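Local coordinates for protein PtLCIB4 H88A mutant (Phaeodactylum tricornutum, PDB 5B5Z) that probably acts as a zinc-dependent beta-type carbonic anhydrase of the LCIB family, interconverting carbon dioxide and bicarbonate, at residues G100-G105 with N230-D235; A144-V149 with A197-A202; R223-G228 with G236-V241. One frame throughout, in Å; residues are numbered along the deposited sequence.

Contact 1: residues G100-G105 with N230-D235; sequences GAIPDG and NHIDGD
Ile102 and Ile232 illustrate how two loops can be joined through single methyl groups. Followed outward, Ile102 approaches its partner step by step. Ile102 CB lies 6.1 Å from Ile232 CD1. One bond further out, Ile102 CG1 is closer to Ile232 CD1, at 5.2 Å. The terminal Ile102 CD1 then makes van der Waals contact with Ile232 CD1 at 3.8 Å. The branch Ile102 CG2 takes no share, lying 6.4 Å from Ile232 CD1. With CG1 beside the backbone N (chi1 -62°) and the chain then extended (chi2 171°), the arm carries CD1 out toward the Ile232 methyl. The two isoleucines cross at about a right angle, and only their CD1 methyls come within contact distance. Ala99 of helix 91-99 also packs on Ile232, and Leu53 of strand 52-57 on Ile102.

At the exposed end of the loops the meeting is polar. Asp235 OD2 comes to 3.1 Å from Gly105 O and 3.4 Å from Gly105 CA. The two oxygens are both acceptors and form no hydrogen bond. The touching backbone parts nevertheless run in similar directions, 24° apart. Ile102 O accepts a hydrogen bond from Arg132 NH1 of the second subunit, and Asp104 OD2 one from Glu133 N of that subunit, which places the first loop at the dimer interface. Both loops lead from a helix into a strand, as in alpha/beta folds; here the strands, 107-117 and 238-247, are adjacent and parallel.

Contact 2: residues A144-V149 with A197-A202; sequences AAAQAV and ATLSEA
The two helical segments come closest at Ala146 and Leu199, whose CA atoms are 7.3 Å apart, and no hydrogen bond passes between them. A small residue on one helix meets a longer one on the other, and Ala146, being small, lets Leu199 CD1 approach its CB. Leu199 supplies the reach. Its CG stands beside the backbone N, opposite the carbonyl carbon (chi1 -65°), and CD1 then continues the chain in an extended line (chi2 174°), so that this methyl projects toward helix 140-154. There it touches Ala146 CB at 4.1 Å. One turn further along, Val149 CG2 approaches the same Leu199 CD1 at 4.3 Å. The two partners are 5.1 Å apart, Ala146 CB to Val149 CG2, and the leucine methyl bridges them. The other branch, Leu199 CD2, is more distant, 5.3 Å from Ala146 CB.

All three residues are buried, and the contact is wholly apolar, resting on methyl groups alone. Neighbours add to the surroundings: Thr150 of helix 140-154 also lies against Leu199, while Tyr153 and Gln154 of the same helix pack on Ser200. Helix 140-154 starts just after Cys139, which ligates the zinc with Cys59 and His115; the side chain of Ala146 is about 12 Å from the metal. Helix 205-228 covers a further side, with Leu209 on Ala146 and both Val205 and Ser212 on Leu199, whereas Gln185 and Val188 of helix 183-192 pack against Ala145. The short helix 196-201 is thus part of an all-helical cluster.

Contact 3: residues R223-G228 with G236-V241; sequences RILDEG and GQIAVV
Leu225 spreads its two methyls over a pair of side chains from strand 238-247, one for each branch. Its CD1 meets Val240 CG2 at 3.9 Å, the two side chains reaching toward each other tip to tip. Its CD2 lies against Ile238 CD1 at 4.2 Å, and here the chains cross obliquely. The opposite pairings are looser, 5.1 Å from Leu225 CD1 to Ile238 CD1 and 5.5 Å from Leu225 CD2 to Val240 CG2, so each methyl has a distinct partner. Between those partners, Ile238 CD1 and Val240 CG2 stand 6.3 Å apart, and the forked end of the leucine spans them. With CG beside the backbone N (chi1 -61°) the fork faces the strand, and chi2 (-177°) turns CD1 to Val240 and CD2 to Ile238.

The example shows the ordinary logic of a helix lying on a sheet. Alternate residues of a strand point to one side, and both Ile238 and Val240 aim their side chains at the helix. All three touching residues are buried and no hydrogen bond joins the segments.

Phe95 of helix 91-99 packs on both Leu225 and Ile238, extending the apolar layer, and Tyr112 of strand 107-117 lies on Val240. Asp226 OD1 forms a salt bridge with Arg264 NH2, linking the helix to strand 255-264. Strand 238-247 itself runs between its parallel neighbour 107-117 and its antiparallel neighbour 255-264, with helix 205-228 packed against it.

In the fold
From the N terminus, the chain first enters contact 1 at 100-105, between helix 91-99 and strand 107-117. It then forms contact 2, where 197-202 returns to helix 140-154; this loop lies wholly within the larger one that contact 1 closes at 230-235. Before that closure, 223-228 has opened contact 3, which closes at 236-241, so contacts 1 and 3 cross. They also touch, Ile232 CG1 lying 3.7 Å from Ile238 CD1, and together join helix-to-strand loops and helix 205-228 to the sheet near the second subunit. Contact 2 binds helices on the opposite side of the chain's centre from contact 1, their centres 40 Å apart.

Contact 1: residues G100-G105 with N230-D235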
# COMPACT_ATOMS: atom_id res chain seq x y z
N GLY A 100 14.69 1.67 9.18
CA GLY A 100 15.62 2.77 8.96
C GLY A 100 15.01 4.16 9.07
O GLY A 100 15.72 5.16 8.96
N ALA A 101 13.69 4.23 9.26
CA ALA A 101 12.98 5.49 9.41
C ALA A 101 12.40 5.68 10.81
O ALA A 101 11.73 6.68 11.08
CB ALA A 101 11.87 5.58 8.37
N ILE A 102 12.61 4.71 11.69
CA ILE A 102 12.14 4.82 13.07
C ILE A 102 12.87 5.99 13.73
O ILE A 102 14.09 6.12 13.58
CB ILE A 102 12.38 3.51 13.85
CG1 ILE A 102 11.60 2.36 13.22
CG2 ILE A 102 11.99 3.66 15.33
CD1 ILE A 102 11.94 0.99 13.80
N PRO A 103 12.13 6.86 14.43
CA PRO A 103 12.76 7.97 15.16
C PRO A 103 13.88 7.47 16.06
O PRO A 103 13.79 6.37 16.61
CB PRO A 103 11.60 8.53 15.99
CG PRO A 103 10.41 8.27 15.16
CD PRO A 103 10.66 6.94 14.49
N ASP A 104 14.93 8.28 16.20
CA ASP A 104 16.08 7.90 17.01
C ASP A 104 15.63 7.53 18.42
O ASP A 104 14.89 8.27 19.06
CB ASP A 104 17.11 9.03 17.06
CG ASP A 104 17.69 9.37 15.70
OD1 ASP A 104 17.79 8.46 14.84
OD2 ASP A 104 18.05 10.55 15.49
N GLY A 105 16.04 6.35 18.87
CA GLY A 105 15.65 5.84 20.18
C GLY A 105 14.20 5.43 20.32
O GLY A 105 13.75 5.11 21.42
N ASN A 230 17.88 -7.43 13.07
CA ASN A 230 19.09 -6.61 13.03
C ASN A 230 18.85 -5.12 12.82
O ASN A 230 19.58 -4.28 13.35
CB ASN A 230 20.01 -7.14 11.92
CG ASN A 230 19.24 -7.58 10.69
OD1 ASN A 230 18.54 -8.59 10.71
ND2 ASN A 230 19.36 -6.81 9.60
N HIS A 231 17.82 -4.78 12.04
CA HIS A 231 17.60 -3.41 11.60
C HIS A 231 17.10 -2.50 12.73
O HIS A 231 17.19 -1.28 12.63
CB HIS A 231 16.61 -3.39 10.44
CG HIS A 231 17.12 -4.06 9.21
ND1 HIS A 231 16.35 -4.91 8.44
CD2 HIS A 231 18.33 -4.01 8.61
CE1 HIS A 231 17.06 -5.35 7.42
NE2 HIS A 231 18.27 -4.82 7.50
N ILE A 232 16.56 -3.10 13.78
CA ILE A 232 16.17 -2.36 14.97
C ILE A 232 17.40 -2.14 15.85
O ILE A 232 18.16 -3.07 16.10
CB ILE A 232 15.09 -3.10 15.77
CG1 ILE A 232 14.00 -3.62 14.84
CG2 ILE A 232 14.50 -2.19 16.83
CD1 ILE A 232 13.20 -2.53 14.17
N ASP A 233 17.58 -0.91 16.33
CA ASP A 233 18.81 -0.56 17.02
C ASP A 233 18.69 -0.52 18.55
O ASP A 233 18.13 0.41 19.12
CB ASP A 233 19.31 0.80 16.52
CG ASP A 233 19.85 0.72 15.10
OD1 ASP A 233 20.14 -0.40 14.63
OD2 ASP A 233 19.97 1.78 14.44
N GLY A 234 19.23 -1.56 19.19
CA GLY A 234 19.48 -1.55 20.62
C GLY A 234 18.29 -1.45 21.55
O GLY A 234 17.80 -2.45 22.07
N ASP A 235 17.84 -0.22 21.79
CA ASP A 235 16.73 0.02 22.70
C ASP A 235 15.39 -0.03 21.97
O ASP A 235 14.33 -0.12 22.60
CB ASP A 235 16.89 1.38 23.38
CG ASP A 235 16.89 2.53 22.39
OD1 ASP A 235 17.64 2.45 21.39
OD2 ASP A 235 16.13 3.50 22.60

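Contact 2: residues A144-V149 with A197-A202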
# COMPACT_ATOMS: atom_id res chain seq x y z
N ALA A 144 -10.78 -15.48 -4.39
CA ALA A 144 -10.29 -16.04 -5.65
C ALA A 144 -9.23 -17.12 -5.41
O ALA A 144 -9.24 -18.18 -6.05
CB ALA A 144 -9.73 -14.92 -6.54
N ALA A 145 -8.31 -16.84 -4.49
CA ALA A 145 -7.26 -17.81 -4.17
C ALA A 145 -7.87 -19.06 -3.55
O ALA A 145 -7.48 -20.17 -3.88
CB ALA A 145 -6.23 -17.21 -3.23
N ALA A 146 -8.83 -18.86 -2.65
CA ALA A 146 -9.49 -19.99 -1.99
C ALA A 146 -10.16 -20.91 -3.01
O ALA A 146 -10.04 -22.14 -2.93
CB ALA A 146 -10.51 -19.49 -0.98
N GLN A 147 -10.88 -20.31 -3.95
CA GLN A 147 -11.53 -21.07 -5.01
C GLN A 147 -10.53 -21.92 -5.77
O GLN A 147 -10.74 -23.11 -5.97
CB GLN A 147 -12.28 -20.13 -5.97
CG GLN A 147 -13.59 -19.62 -5.39
CD GLN A 147 -14.15 -18.41 -6.14
OE1 GLN A 147 -13.45 -17.76 -6.91
NE2 GLN A 147 -15.43 -18.11 -5.90
N ALA A 148 -9.42 -21.31 -6.18
CA ALA A 148 -8.38 -22.01 -6.92
C ALA A 148 -7.75 -23.17 -6.14
O ALA A 148 -7.56 -24.27 -6.69
CB ALA A 148 -7.31 -21.03 -7.36
N VAL A 149 -7.43 -22.97 -4.87
CA VAL A 149 -6.73 -24.03 -4.14
C VAL A 149 -7.69 -25.13 -3.69
O VAL A 149 -7.28 -26.29 -3.57
CB VAL A 149 -5.94 -23.51 -2.90
CG1 VAL A 149 -4.89 -22.49 -3.31
CG2 VAL A 149 -6.87 -22.96 -1.84
N ALA A 197 -7.59 -28.16 2.55
CA ALA A 197 -8.49 -29.11 3.21
C ALA A 197 -9.43 -28.38 4.17
O ALA A 197 -10.65 -28.59 4.14
CB ALA A 197 -7.70 -30.18 3.95
N THR A 198 -8.87 -27.51 5.01
CA THR A 198 -9.65 -26.74 5.97
C THR A 198 -10.76 -25.96 5.28
O THR A 198 -11.91 -25.94 5.73
CB THR A 198 -8.77 -25.74 6.74
OG1 THR A 198 -7.72 -26.45 7.43
CG2 THR A 198 -9.60 -24.95 7.75
N LEU A 199 -10.41 -25.31 4.18
CA LEU A 199 -11.35 -24.48 3.45
C LEU A 199 -12.44 -25.29 2.76
O LEU A 199 -13.60 -24.89 2.73
CB LEU A 199 -10.61 -23.62 2.43
CG LEU A 199 -9.64 -22.60 3.02
CD1 LEU A 199 -8.86 -21.94 1.89
CD2 LEU A 199 -10.36 -21.56 3.87
N SER A 200 -12.07 -26.44 2.20
CA SER A 200 -13.05 -27.26 1.52
C SER A 200 -14.02 -27.91 2.52
O SER A 200 -15.18 -28.12 2.19
CB SER A 200 -12.37 -28.31 0.65
OG SER A 200 -11.32 -28.94 1.35
N GLU A 201 -13.55 -28.18 3.74
CA GLU A 201 -14.39 -28.82 4.76
C GLU A 201 -15.24 -27.83 5.56
O GLU A 201 -16.14 -28.22 6.29
CB GLU A 201 -13.50 -29.62 5.72
CG GLU A 201 -12.86 -30.84 5.07
CD GLU A 201 -11.77 -31.45 5.91
OE1 GLU A 201 -11.60 -31.01 7.07
OE2 GLU A 201 -11.07 -32.36 5.42
N ALA A 202 -14.96 -26.54 5.40
CA ALA A 202 -15.60 -25.52 6.22
C ALA A 202 -17.11 -25.45 6.05
O ALA A 202 -17.62 -25.55 4.94
CB ALA A 202 -14.98 -24.16 5.91

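Contact 3: residues R223-G228 with G236-V241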
# COMPACT_ATOMS: atom_id res chain seq x y z
N ARG A 223 8.36 -14.62 10.39
CA ARG A 223 9.60 -14.88 9.66
C ARG A 223 10.35 -13.59 9.31
O ARG A 223 11.57 -13.50 9.47
CB ARG A 223 9.31 -15.69 8.39
CG ARG A 223 10.58 -16.01 7.58
CD ARG A 223 10.29 -17.01 6.47
NE ARG A 223 9.99 -18.33 7.00
CZ ARG A 223 9.51 -19.33 6.27
NH1 ARG A 223 9.28 -19.15 4.98
NH2 ARG A 223 9.27 -20.51 6.83
N ILE A 224 9.62 -12.58 8.82
CA ILE A 224 10.25 -11.32 8.46
C ILE A 224 10.88 -10.64 9.68
O ILE A 224 11.99 -10.10 9.59
CB ILE A 224 9.22 -10.37 7.81
CG1 ILE A 224 8.83 -10.90 6.43
CG2 ILE A 224 9.79 -8.95 7.67
CD1 ILE A 224 7.61 -10.20 5.84
N LEU A 225 10.17 -10.67 10.80
CA LEU A 225 10.67 -10.02 12.02
C LEU A 225 11.89 -10.78 12.54
O LEU A 225 12.83 -10.16 13.03
CB LEU A 225 9.59 -9.95 13.09
CG LEU A 225 8.32 -9.17 12.75
CD1 LEU A 225 7.37 -9.11 13.94
CD2 LEU A 225 8.68 -7.78 12.30
N ASP A 226 11.89 -12.11 12.43
CA ASP A 226 13.04 -12.91 12.85
C ASP A 226 14.26 -12.60 11.98
O ASP A 226 15.38 -12.47 12.48
CB ASP A 226 12.71 -14.41 12.80
CG ASP A 226 11.71 -14.84 13.88
OD1 ASP A 226 11.43 -14.05 14.81
OD2 ASP A 226 11.20 -15.99 13.80
N GLU A 227 14.05 -12.44 10.67
CA GLU A 227 15.15 -12.14 9.75
C GLU A 227 15.70 -10.73 9.89
O GLU A 227 16.91 -10.53 9.84
CB GLU A 227 14.70 -12.32 8.30
CG GLU A 227 14.33 -13.73 7.93
CD GLU A 227 15.53 -14.61 7.68
OE1 GLU A 227 16.63 -14.06 7.38
OE2 GLU A 227 15.37 -15.83 7.78
N GLY A 228 14.81 -9.75 10.02
CA GLY A 228 15.19 -8.35 9.94
C GLY A 228 15.36 -7.69 11.29
O GLY A 228 15.45 -6.47 11.39
N GLY A 236 15.45 0.03 20.65
CA GLY A 236 14.25 0.07 19.83
C GLY A 236 13.46 -1.22 19.89
O GLY A 236 14.03 -2.31 20.01
N GLN A 237 12.14 -1.10 19.79
CA GLN A 237 11.27 -2.26 19.84
C GLN A 237 10.38 -2.31 18.63
O GLN A 237 10.28 -1.33 17.89
CB GLN A 237 10.41 -2.25 21.10
CG GLN A 237 11.19 -2.30 22.39
CD GLN A 237 10.30 -2.09 23.59
OE1 GLN A 237 9.26 -1.43 23.50
NE2 GLN A 237 10.69 -2.66 24.72
N ILE A 238 9.71 -3.44 18.45
CA ILE A 238 8.61 -3.56 17.52
C ILE A 238 7.38 -4.06 18.26
O ILE A 238 7.39 -5.15 18.83
CB ILE A 238 8.90 -4.55 16.37
CG1 ILE A 238 10.30 -4.32 15.80
CG2 ILE A 238 7.81 -4.44 15.30
CD1 ILE A 238 10.85 -5.52 15.07
N ALA A 239 6.34 -3.25 18.27
CA ALA A 239 5.06 -3.65 18.82
C ALA A 239 4.25 -4.15 17.64
O ALA A 239 4.33 -3.61 16.55
CB ALA A 239 4.36 -2.50 19.51
N VAL A 240 3.47 -5.20 17.88
CA VAL A 240 2.76 -5.88 16.81
C VAL A 240 1.31 -6.06 17.20
O VAL A 240 1.01 -6.55 18.30
CB VAL A 240 3.38 -7.27 16.55
CG1 VAL A 240 2.57 -8.03 15.52
CG2 VAL A 240 4.85 -7.14 16.13
N VAL A 241 0.39 -5.65 16.32
CA VAL A 241 -1.02 -6.01 16.46
C VAL A 241 -1.45 -6.79 15.22
O VAL A 241 -1.37 -6.26 14.12
CB VAL A 241 -1.90 -4.77 16.62
CG1 VAL A 241 -3.36 -5.17 16.68
CG2 VAL A 241 -1.51 -4.02 17.89